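Local coordinates for cellulose-binding protein (Saccharophagus degradans, PDB 2X32), which binds a long polyisoprenoid diphosphate in the YceI-like domain and is implicated in the breakdown of plant cell walls, at residues T107-H111 and G112-V116. Residues are numbered along the deposited sequence; the frame is centred on the assembly and turned at random.
With OTP ((2E,6E,10E,14E,18E,22E,26E)-3,7,11,15,19,23,27,31-octamethyldotriaconta-2,6,10,14,18,22,26,30-octaenyl trihydrogen diphosphate), chain C.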
ATOM      1  N   THR A 107      -4.969  -2.043  -9.739  1.00  4.95           N
ATOM      2  CA  THR A 107      -3.898  -1.367 -10.441  0.50  4.20           C
ATOM      3  C   THR A 107      -3.113  -0.507  -9.467  1.00  5.19           C
ATOM      4  O   THR A 107      -3.695   0.257  -8.708  1.00  7.98           O
ATOM      5  CB  THR A 107      -4.471  -0.542 -11.592  0.50  5.18           C
ATOM      6  OG1 THR A 107      -5.173  -1.428 -12.466  0.50  5.61           O
ATOM      7  CG2 THR A 107      -3.358   0.132 -12.408  0.50  4.34           C
ATOM      8  N   LEU A 108      -1.812  -0.698  -9.466  1.00  4.74           N
ATOM      9  CA  LEU A 108      -0.873   0.089  -8.648  1.00  4.47           C
ATOM     10  C   LEU A 108      -0.055   0.963  -9.578  1.00  5.37           C
ATOM     11  O   LEU A 108       0.722   0.453 -10.405  1.00  5.34           O
ATOM     12  CB  LEU A 108       0.038  -0.787  -7.794  1.00  4.00           C
ATOM     13  CG  LEU A 108       1.192  -0.051  -7.107  1.00  4.89           C
ATOM     14  CD1 LEU A 108       0.695   0.989  -6.065  1.00  6.54           C
ATOM     15  CD2 LEU A 108       2.094  -1.133  -6.398  1.00  6.10           C
ATOM     16  N   ASP A 109      -0.179   2.277  -9.425  1.00  4.31           N
ATOM     17  CA  ASP A 109       0.606   3.276 -10.133  1.00  5.27           C
ATOM     18  C   ASP A 109       1.704   3.739  -9.189  1.00  4.24           C
ATOM     19  O   ASP A 109       1.434   4.530  -8.253  1.00  5.28           O
ATOM     20  CB  ASP A 109      -0.295   4.440 -10.575  1.00  6.72           C
ATOM     21  CG  ASP A 109       0.470   5.605 -11.138  1.00 10.04           C
ATOM     22  OD1 ASP A 109       1.567   5.381 -11.650  1.00  9.53           O
ATOM     23  OD2 ASP A 109      -0.012   6.766 -10.997  1.00 15.43           O
ATOM     24  N   LEU A 110       2.904   3.164  -9.363  1.00  4.93           N
ATOM     25  CA  LEU A 110       4.055   3.421  -8.529  1.00  4.18           C
ATOM     26  C   LEU A 110       5.261   3.663  -9.391  1.00  4.60           C
ATOM     27  O   LEU A 110       5.558   2.847 -10.285  1.00  5.09           O
ATOM     28  CB  LEU A 110       4.334   2.213  -7.649  1.00  4.26           C
ATOM     29  CG  LEU A 110       5.609   2.170  -6.818  1.00  3.21           C
ATOM     30  CD1 LEU A 110       5.623   3.399  -5.821  1.00  4.70           C
ATOM     31  CD2 LEU A 110       5.723   0.845  -6.049  1.00  3.77           C
ATOM     32  N   HIS A 111       5.966   4.748  -9.087  1.00  5.65           N
ATOM     33  CA  HIS A 111       7.210   5.068  -9.740  1.00  4.97           C
ATOM     34  C   HIS A 111       7.107   5.059 -11.264  1.00  6.03           C
ATOM     35  O   HIS A 111       8.035   4.623 -11.978  1.00  6.50           O
ATOM     36  CB  HIS A 111       8.307   4.155  -9.213  1.00  5.26           C
ATOM     37  CG  HIS A 111       9.698   4.555  -9.579  1.00  5.15           C
ATOM     38  ND1 HIS A 111      10.302   5.749  -9.225  1.00  8.81           N
ATOM     39  CD2 HIS A 111      10.609   3.880 -10.314  1.00  3.24           C
ATOM     40  CE1 HIS A 111      11.538   5.772  -9.741  1.00  2.16           C
ATOM     41  NE2 HIS A 111      11.730   4.650 -10.396  1.00  9.67           N
ATOM     42  N   GLY A 112       5.971   5.566 -11.747  1.00  6.47           N
ATOM     43  CA  GLY A 112       5.688   5.687 -13.173  1.00  8.18           C
ATOM     44  C   GLY A 112       5.463   4.436 -13.953  1.00  8.48           C
ATOM     45  O   GLY A 112       5.519   4.504 -15.214  1.00  9.82           O
ATOM     46  N   VAL A 113       5.220   3.307 -13.287  1.00  8.25           N
ATOM     47  CA  VAL A 113       5.006   2.036 -13.978  1.00  8.68           C
ATOM     48  C   VAL A 113       3.727   1.347 -13.483  1.00  9.86           C
ATOM     49  O   VAL A 113       3.822   0.439 -12.620  1.00 11.69           O
ATOM     50  CB  VAL A 113       6.173   1.065 -13.771  1.00  8.80           C
ATOM     51  CG1 VAL A 113       6.039  -0.140 -14.705  1.00  8.39           C
ATOM     52  CG2 VAL A 113       7.510   1.721 -14.059  1.00 10.08           C
ATOM     53  N   PRO A 114       2.568   1.682 -14.045  1.00  8.65           N
ATOM     54  CA  PRO A 114       1.329   1.006 -13.617  1.00  8.39           C
ATOM     55  C   PRO A 114       1.390  -0.505 -13.818  1.00  8.36           C
ATOM     56  O   PRO A 114       1.848  -0.974 -14.854  1.00  9.69           O
ATOM     57  CB  PRO A 114       0.261   1.635 -14.535  1.00  9.91           C
ATOM     58  CG  PRO A 114       0.794   3.043 -14.732  1.00 10.98           C
ATOM     59  CD  PRO A 114       2.271   2.782 -14.986  1.00  9.79           C
ATOM     60  N   GLY A 115       0.907  -1.243 -12.840  1.00  7.23           N
ATOM     61  CA  GLY A 115       0.882  -2.682 -12.888  1.00  8.42           C
ATOM     62  C   GLY A 115      -0.322  -3.215 -12.199  1.00  8.18           C
ATOM     63  O   GLY A 115      -0.954  -2.523 -11.433  1.00  9.69           O
ATOM     64  N   VAL A 116      -0.674  -4.449 -12.481  1.00  7.79           N
ATOM     65  CA  VAL A 116      -1.827  -5.062 -11.838  1.00  8.75           C
ATOM     66  C   VAL A 116      -1.356  -5.994 -10.744  1.00  9.86           C
ATOM     67  O   VAL A 116      -0.411  -6.790 -10.949  1.00 11.85           O
ATOM     68  CB  VAL A 116      -2.671  -5.834 -12.816  1.00  8.66           C
ATOM     69  CG1 VAL A 116      -3.797  -6.554 -12.094  1.00  8.96           C
ATOM     70  CG2 VAL A 116      -3.253  -4.916 -13.845  1.00  9.85           C
TER
HETATM   71  O7  OTP C1174      22.880  -1.070   7.176  0.50 32.14           O
HETATM   72  P2  OTP C1174      22.954   0.434   7.199  0.50 29.91           P
HETATM   73  O5  OTP C1174      24.331   0.962   6.839  0.50 31.96           O
HETATM   74  O6  OTP C1174      22.340   1.071   8.417  0.50 29.44           O
HETATM   75  O4  OTP C1174      22.033   0.883   5.905  1.00 32.65           O
HETATM   76  P1  OTP C1174      20.605   1.637   5.942  1.00 31.70           P
HETATM   77  O2  OTP C1174      19.594   0.554   6.269  1.00 33.32           O
HETATM   78  O3  OTP C1174      20.613   2.988   6.626  1.00 37.61           O
HETATM   79  O1  OTP C1174      20.195   1.958   4.409  1.00 30.72           O
HETATM   80  C40 OTP C1174      19.854   0.838   3.568  1.00 23.59           C
HETATM   81  C39 OTP C1174      18.410   0.962   3.065  1.00 20.06           C
HETATM   82  C37 OTP C1174      17.544  -0.032   3.092  1.00 16.74           C
HETATM   83  C38 OTP C1174      17.773  -1.442   3.653  1.00 17.55           C
HETATM   84  C36 OTP C1174      16.147   0.180   2.516  1.00 17.38           C
HETATM   85  C35 OTP C1174      15.896  -0.515   1.204  1.00 18.06           C
HETATM   86  C34 OTP C1174      14.434  -0.328   0.751  1.00 17.41           C
HETATM   87  C32 OTP C1174      13.702  -1.231   0.089  1.00 13.20           C
HETATM   88  C33 OTP C1174      14.204  -2.604  -0.207  1.00 14.32           C
HETATM   89  C31 OTP C1174      12.238  -0.872  -0.205  1.00 13.34           C
HETATM   90  C30 OTP C1174      11.771  -0.918  -1.637  1.00 13.68           C
HETATM   91  C29 OTP C1174      10.276  -0.645  -1.759  1.00 11.86           C
HETATM   92  C27 OTP C1174       9.473  -1.236  -2.638  1.00 10.61           C
HETATM   93  C28 OTP C1174       9.933  -2.191  -3.736  1.00 13.01           C
HETATM   94  C26 OTP C1174       7.975  -1.031  -2.588  1.00 10.32           C
HETATM   95  C25 OTP C1174       7.437  -0.190  -1.451  1.00  8.88           C
HETATM   96  C24 OTP C1174       5.930  -0.357  -1.191  1.00  9.27           C
HETATM   97  C22 OTP C1174       4.968   0.476  -1.581  1.00  8.65           C
HETATM   98  C23 OTP C1174       5.177   1.820  -2.233  1.00 10.54           C
HETATM   99  C21 OTP C1174       3.546   0.088  -1.293  1.00  8.95           C
HETATM  100  C20 OTP C1174       2.739  -0.282  -2.566  1.00 12.14           C
HETATM  101  C19 OTP C1174       1.275  -0.623  -2.290  1.00  9.21           C
HETATM  102  C17 OTP C1174       0.737  -1.842  -2.282  1.00  8.99           C
HETATM  103  C18 OTP C1174       1.402  -3.101  -2.715  1.00 11.92           C
HETATM  104  C16 OTP C1174      -0.697  -1.997  -1.799  1.00  8.54           C
HETATM  105  C15 OTP C1174      -1.607  -2.571  -2.846  1.00  7.86           C
HETATM  106  C14 OTP C1174      -3.059  -2.386  -2.481  1.00  8.57           C
HETATM  107  C12 OTP C1174      -4.049  -3.269  -2.760  1.00  8.65           C
HETATM  108  C13 OTP C1174      -3.772  -4.611  -3.434  1.00 13.39           C
HETATM  109  C11 OTP C1174      -5.479  -3.004  -2.415  1.00  7.24           C
HETATM  110  C10 OTP C1174      -5.782  -1.823  -1.583  1.00  8.19           C
HETATM  111  C9  OTP C1174      -7.207  -1.730  -1.034  1.00  8.40           C
HETATM  112  C7  OTP C1174      -8.186  -0.920  -1.471  1.00  7.54           C
HETATM  113  C8  OTP C1174      -8.043   0.165  -2.519  1.00  7.25           C
HETATM  114  C6  OTP C1174      -9.549  -1.057  -0.835  1.00  6.38           C
HETATM  115  C5  OTP C1174     -10.521  -1.909  -1.630  1.00  8.10           C
HETATM  116  C4  OTP C1174     -11.893  -1.945  -1.023  1.00  9.13           C
HETATM  117  C2  OTP C1174     -12.670  -3.033  -1.031  1.00  8.20           C
HETATM  118  C3  OTP C1174     -12.387  -4.371  -1.622  1.00 11.22           C
HETATM  119  C1  OTP C1174     -14.035  -2.918  -0.412  1.00  8.78           C
HETATM  120  O   HOH W   1       3.695   6.876 -10.549  1.00  8.98           O
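The beta hairpin of strands 99-109 and 115-125 reverses through a type I' turn from Leu110 to Val113, and Leu108 and Gly115, separated from the turn by one residue on each arm, form a hydrogen-bonded antiparallel pair. Leu108 N reaches Gly115 O at 2.8 Å, while Gly115 N returns to Leu108 O at 3.0 Å. Leu108 O also meets Pro114 CA in a CA-H...O contact of 3.3 Å. At the turn, Val113 N donates to Leu110 O over 3.1 Å, approaching from above the carbonyl plane. His111 and Gly112 occupy its two corners with positive phi, as this turn type requires.

A water bridges the two arms, donating to Asp109 OD1 and accepting from Gly112 N. With its carboxylate carbon anti to the backbone N (chi1 172°), Asp109 runs side by side with Pro114, and OD1 lies 3.9 Å from the ring carbon Pro114 CG.

Leu108 and Leu110 turn to the bound polyprenyl chain instead. Leu110 brings both methyls to one ligand branch, CD1 lying 3.9 Å from C23 of OTP, and Leu108 CD2 rests 4.0 Å from C20 of OTP. The hairpin thus contributes two aliphatic side chains to the lipid pocket while Val116 remains exposed.

Strand 79-85 flanks it through backbone hydrogen bonds pairing Thr107 with Thr83 and Asp109 with Thr81. At the turn, the His111 ring meets that of Tyr77, and Tyr146 from a loop packs on both pocket leucines.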